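PDB 4QI8: lytic polysaccharide monooxygenase from Neurospora crassa, which probably cleaves cellulose chains by copper-dependent oxidation of their glycosidic bonds, using electrons from a reductant and an oxygen cosubstrate. Local coordinates for residues 129-143 and 155-169. Residues are numbered along the deposited sequence; the frame is centred on the assembly and turned at random.
Sequences SCIKSGSYLLRAEHI and QFYISCAQLSITGGG
E141, whose carboxylate rests beside the F156 ring, has its OE1 gripped by two hydrogen bonds, from Y185 OH and Q77 NE2, while R139 NH2 meets E141 OE2 at 2.8 Å in a salt bridge from above the carboxylate plane. E141 OE2 also sits at the edge of F156, 3.4 Å from CD2, and I143 CG2 covers a face of that ring in a CH-pi contact. I158 CD1 comes obliquely to within 3.7 Å of R139 NH2, so the buried ion pair is flanked by hydrocarbon.

At the other end of this antiparallel hairpin, I165 CD1 stands over a face of Y136, 3.8 Å from the ring centroid. With CG anti to the carbonyl carbon (chi1 -78°), the Y136 ring reaches back until its OH bonds K132 O at 2.6 Å, on a lone pair. A leucine here would probably leave K132 O without that donor and I165 without its aromatic face.

Paired backbone bonds, such as L163 N to Y136 O at 2.8 Å, join the two strands edge to edge within one sheet of the beta-sandwich. This regular pairing carries on to the H142–Y157 pair, where the Y157 side chain belongs to the copper site; the backbone thus fixes the register that sets Y157, and the charges of R139 and E141 are probably balanced within the sheet.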
# COMPACT_ATOMS: atom_id res chain seq x y z
N SER A 129 5.31 8.44 -14.40
CA SER A 129 5.97 8.30 -15.70
C SER A 129 7.48 8.44 -15.59
O SER A 129 8.22 7.91 -16.43
CB SER A 129 5.45 9.36 -16.67
OG SER A 129 5.78 10.68 -16.24
N CYS A 130 7.93 9.16 -14.58
CA CYS A 130 9.29 9.67 -14.58
C CYS A 130 10.29 8.80 -13.81
O CYS A 130 11.49 9.06 -13.86
CB CYS A 130 9.32 11.10 -14.02
SG CYS A 130 8.68 11.24 -12.32
N ILE A 131 9.81 7.78 -13.10
CA ILE A 131 10.70 6.99 -12.28
C ILE A 131 11.53 6.02 -13.14
O ILE A 131 11.17 5.72 -14.28
CB ILE A 131 9.94 6.24 -11.16
CG1 ILE A 131 8.88 5.31 -11.76
CG2 ILE A 131 9.31 7.23 -10.20
CD1 ILE A 131 8.22 4.42 -10.73
N LYS A 132 12.64 5.56 -12.58
CA LYS A 132 13.58 4.73 -13.32
C LYS A 132 13.02 3.32 -13.56
O LYS A 132 12.48 2.71 -12.65
CB LYS A 132 14.89 4.62 -12.54
CG LYS A 132 16.13 4.41 -13.40
CD LYS A 132 17.38 4.23 -12.55
CE LYS A 132 18.33 3.24 -13.20
NZ LYS A 132 19.61 3.07 -12.45
N SER A 133 13.17 2.82 -14.78
CA SER A 133 12.77 1.45 -15.08
C SER A 133 13.50 0.49 -14.16
O SER A 133 14.61 0.77 -13.71
CB SER A 133 13.08 1.10 -16.53
OG SER A 133 14.47 1.18 -16.76
N GLY A 134 12.87 -0.63 -13.86
CA GLY A 134 13.49 -1.66 -13.06
C GLY A 134 12.43 -2.53 -12.42
O GLY A 134 11.25 -2.39 -12.71
N SER A 135 12.86 -3.44 -11.56
CA SER A 135 11.93 -4.23 -10.77
C SER A 135 11.52 -3.45 -9.53
O SER A 135 12.35 -2.77 -8.94
CB SER A 135 12.56 -5.56 -10.38
OG SER A 135 12.87 -6.32 -11.53
N TYR A 136 10.25 -3.58 -9.15
CA TYR A 136 9.68 -2.84 -8.04
C TYR A 136 8.73 -3.70 -7.22
O TYR A 136 8.06 -4.59 -7.76
CB TYR A 136 8.85 -1.65 -8.53
CG TYR A 136 9.60 -0.43 -9.00
CD1 TYR A 136 10.19 -0.38 -10.26
CD2 TYR A 136 9.67 0.70 -8.20
CE1 TYR A 136 10.86 0.75 -10.69
CE2 TYR A 136 10.33 1.84 -8.63
CZ TYR A 136 10.91 1.86 -9.88
OH TYR A 136 11.56 3.02 -10.26
N LEU A 137 8.64 -3.39 -5.92
CA LEU A 137 7.51 -3.80 -5.13
C LEU A 137 6.50 -2.67 -5.08
O LEU A 137 6.87 -1.50 -4.92
CB LEU A 137 7.94 -4.15 -3.71
CG LEU A 137 8.94 -5.30 -3.62
CD1 LEU A 137 9.42 -5.49 -2.18
CD2 LEU A 137 8.32 -6.58 -4.12
N LEU A 138 5.22 -3.04 -5.18
CA LEU A 138 4.10 -2.12 -5.00
C LEU A 138 3.34 -2.56 -3.77
O LEU A 138 2.74 -3.64 -3.76
CB LEU A 138 3.20 -2.13 -6.22
CG LEU A 138 1.90 -1.32 -6.11
CD1 LEU A 138 2.13 0.18 -5.91
CD2 LEU A 138 1.05 -1.56 -7.34
N ARG A 139 3.41 -1.75 -2.72
CA ARG A 139 2.74 -2.03 -1.46
C ARG A 139 1.37 -1.36 -1.45
O ARG A 139 1.26 -0.16 -1.65
CB ARG A 139 3.59 -1.52 -0.29
CG ARG A 139 2.96 -1.65 1.09
CD ARG A 139 3.92 -1.13 2.15
NE ARG A 139 3.36 -1.21 3.49
CZ ARG A 139 2.54 -0.31 4.02
NH1 ARG A 139 2.21 0.77 3.32
NH2 ARG A 139 2.07 -0.48 5.24
N ALA A 140 0.35 -2.17 -1.18
CA ALA A 140 -1.03 -1.72 -1.00
C ALA A 140 -1.35 -1.75 0.47
O ALA A 140 -1.05 -2.74 1.14
CB ALA A 140 -1.98 -2.65 -1.73
N GLU A 141 -2.00 -0.70 0.97
CA GLU A 141 -2.57 -0.76 2.30
C GLU A 141 -3.90 -0.04 2.35
O GLU A 141 -4.10 1.00 1.72
CB GLU A 141 -1.64 -0.20 3.38
CG GLU A 141 -1.59 1.31 3.47
CD GLU A 141 -0.54 1.82 4.45
OE1 GLU A 141 0.03 2.89 4.15
OE2 GLU A 141 -0.25 1.15 5.47
N HIS A 142 -4.81 -0.63 3.12
CA HIS A 142 -5.98 0.07 3.59
C HIS A 142 -5.86 0.19 5.10
O HIS A 142 -5.52 -0.79 5.78
CB HIS A 142 -7.27 -0.67 3.26
CG HIS A 142 -8.46 0.16 3.56
ND1 HIS A 142 -9.37 -0.15 4.54
CD2 HIS A 142 -8.81 1.37 3.07
CE1 HIS A 142 -10.25 0.83 4.62
NE2 HIS A 142 -9.93 1.77 3.74
N ILE A 143 -6.16 1.37 5.63
CA ILE A 143 -6.09 1.59 7.07
C ILE A 143 -7.51 1.79 7.60
O ILE A 143 -8.12 2.83 7.39
CB ILE A 143 -5.21 2.81 7.44
CG1 ILE A 143 -3.90 2.79 6.65
CG2 ILE A 143 -4.94 2.79 8.92
CD1 ILE A 143 -2.99 4.00 6.90
N GLN A 155 -6.46 -0.73 11.90
CA GLN A 155 -6.40 -2.03 11.25
C GLN A 155 -5.80 -1.90 9.86
O GLN A 155 -6.42 -1.35 8.95
CB GLN A 155 -7.82 -2.62 11.14
CG GLN A 155 -8.45 -2.84 12.50
CD GLN A 155 -9.85 -3.42 12.45
OE1 GLN A 155 -10.42 -3.65 11.37
NE2 GLN A 155 -10.41 -3.65 13.63
N PHE A 156 -4.58 -2.40 9.69
CA PHE A 156 -3.89 -2.31 8.40
C PHE A 156 -4.08 -3.60 7.59
O PHE A 156 -3.74 -4.70 8.06
CB PHE A 156 -2.39 -2.06 8.60
CG PHE A 156 -2.05 -0.75 9.27
CD1 PHE A 156 -2.12 -0.61 10.64
CD2 PHE A 156 -1.62 0.32 8.50
CE1 PHE A 156 -1.78 0.59 11.24
CE2 PHE A 156 -1.27 1.51 9.10
CZ PHE A 156 -1.36 1.65 10.47
N TYR A 157 -4.60 -3.45 6.38
CA TYR A 157 -4.81 -4.56 5.45
C TYR A 157 -3.84 -4.34 4.29
O TYR A 157 -3.95 -3.35 3.58
CB TYR A 157 -6.28 -4.58 4.98
CG TYR A 157 -7.26 -4.75 6.12
CD1 TYR A 157 -7.63 -6.02 6.55
CD2 TYR A 157 -7.81 -3.64 6.77
CE1 TYR A 157 -8.51 -6.19 7.60
CE2 TYR A 157 -8.70 -3.81 7.81
CZ TYR A 157 -9.05 -5.09 8.22
OH TYR A 157 -9.93 -5.30 9.26
N ILE A 158 -2.87 -5.24 4.14
CA ILE A 158 -1.66 -4.99 3.35
C ILE A 158 -1.34 -6.15 2.41
O ILE A 158 -1.55 -7.31 2.78
CB ILE A 158 -0.45 -4.79 4.31
CG1 ILE A 158 -0.63 -3.51 5.13
CG2 ILE A 158 0.88 -4.77 3.56
CD1 ILE A 158 0.21 -3.50 6.41
N SER A 159 -0.79 -5.83 1.24
CA SER A 159 -0.01 -6.82 0.49
C SER A 159 0.99 -6.08 -0.38
O SER A 159 0.95 -4.86 -0.50
CB SER A 159 -0.91 -7.71 -0.37
OG SER A 159 -1.42 -6.97 -1.46
N CYS A 160 1.87 -6.86 -1.03
CA CYS A 160 2.86 -6.32 -1.95
C CYS A 160 2.93 -7.12 -3.24
O CYS A 160 3.06 -8.34 -3.22
CB CYS A 160 4.25 -6.34 -1.34
SG CYS A 160 4.43 -5.21 0.04
N ALA A 161 2.89 -6.39 -4.35
CA ALA A 161 3.00 -6.96 -5.69
C ALA A 161 4.41 -6.81 -6.26
O ALA A 161 5.11 -5.84 -5.95
CB ALA A 161 2.00 -6.30 -6.62
N GLN A 162 4.80 -7.77 -7.07
CA GLN A 162 6.06 -7.72 -7.80
C GLN A 162 5.81 -7.22 -9.21
O GLN A 162 5.04 -7.82 -9.97
CB GLN A 162 6.74 -9.10 -7.83
CG GLN A 162 7.12 -9.58 -6.44
CD GLN A 162 7.89 -10.89 -6.36
OE1 GLN A 162 8.13 -11.40 -5.26
NE2 GLN A 162 8.30 -11.42 -7.51
N LEU A 163 6.48 -6.12 -9.56
CA LEU A 163 6.37 -5.48 -10.87
C LEU A 163 7.71 -5.37 -11.56
O LEU A 163 8.76 -5.25 -10.92
CB LEU A 163 5.82 -4.05 -10.75
CG LEU A 163 4.52 -3.84 -10.00
CD1 LEU A 163 4.15 -2.37 -10.05
CD2 LEU A 163 3.39 -4.71 -10.55
N SER A 164 7.67 -5.38 -12.89
CA SER A 164 8.78 -4.95 -13.72
C SER A 164 8.30 -3.71 -14.47
O SER A 164 7.46 -3.81 -15.36
CB SER A 164 9.18 -6.05 -14.69
OG SER A 164 10.18 -5.58 -15.58
N ILE A 165 8.80 -2.54 -14.07
CA ILE A 165 8.35 -1.27 -14.63
C ILE A 165 9.27 -0.90 -15.78
O ILE A 165 10.49 -0.84 -15.62
CB ILE A 165 8.28 -0.16 -13.56
CG1 ILE A 165 7.24 -0.53 -12.50
CG2 ILE A 165 7.96 1.18 -14.21
CD1 ILE A 165 7.04 0.49 -11.38
N THR A 166 8.68 -0.68 -16.95
CA THR A 166 9.43 -0.41 -18.16
C THR A 166 9.20 1.02 -18.65
O THR A 166 8.26 1.69 -18.23
CB THR A 166 9.00 -1.35 -19.28
OG1 THR A 166 7.62 -1.12 -19.59
CG2 THR A 166 9.19 -2.81 -18.87
N GLY A 167 10.07 1.48 -19.54
CA GLY A 167 9.92 2.77 -20.18
C GLY A 167 9.98 3.94 -19.22
O GLY A 167 9.19 4.88 -19.33
N GLY A 168 10.92 3.90 -18.29
CA GLY A 168 10.94 4.88 -17.23
C GLY A 168 11.51 6.22 -17.67
O GLY A 168 11.77 6.45 -18.85
N GLY A 169 11.67 7.10 -16.69
CA GLY A 169 12.33 8.37 -16.88
C GLY A 169 13.59 8.35 -16.05
O GLY A 169 14.20 7.29 -15.86
O HOH W 1 7.79 7.40 -19.14
O HOH W 2 14.36 4.44 -16.84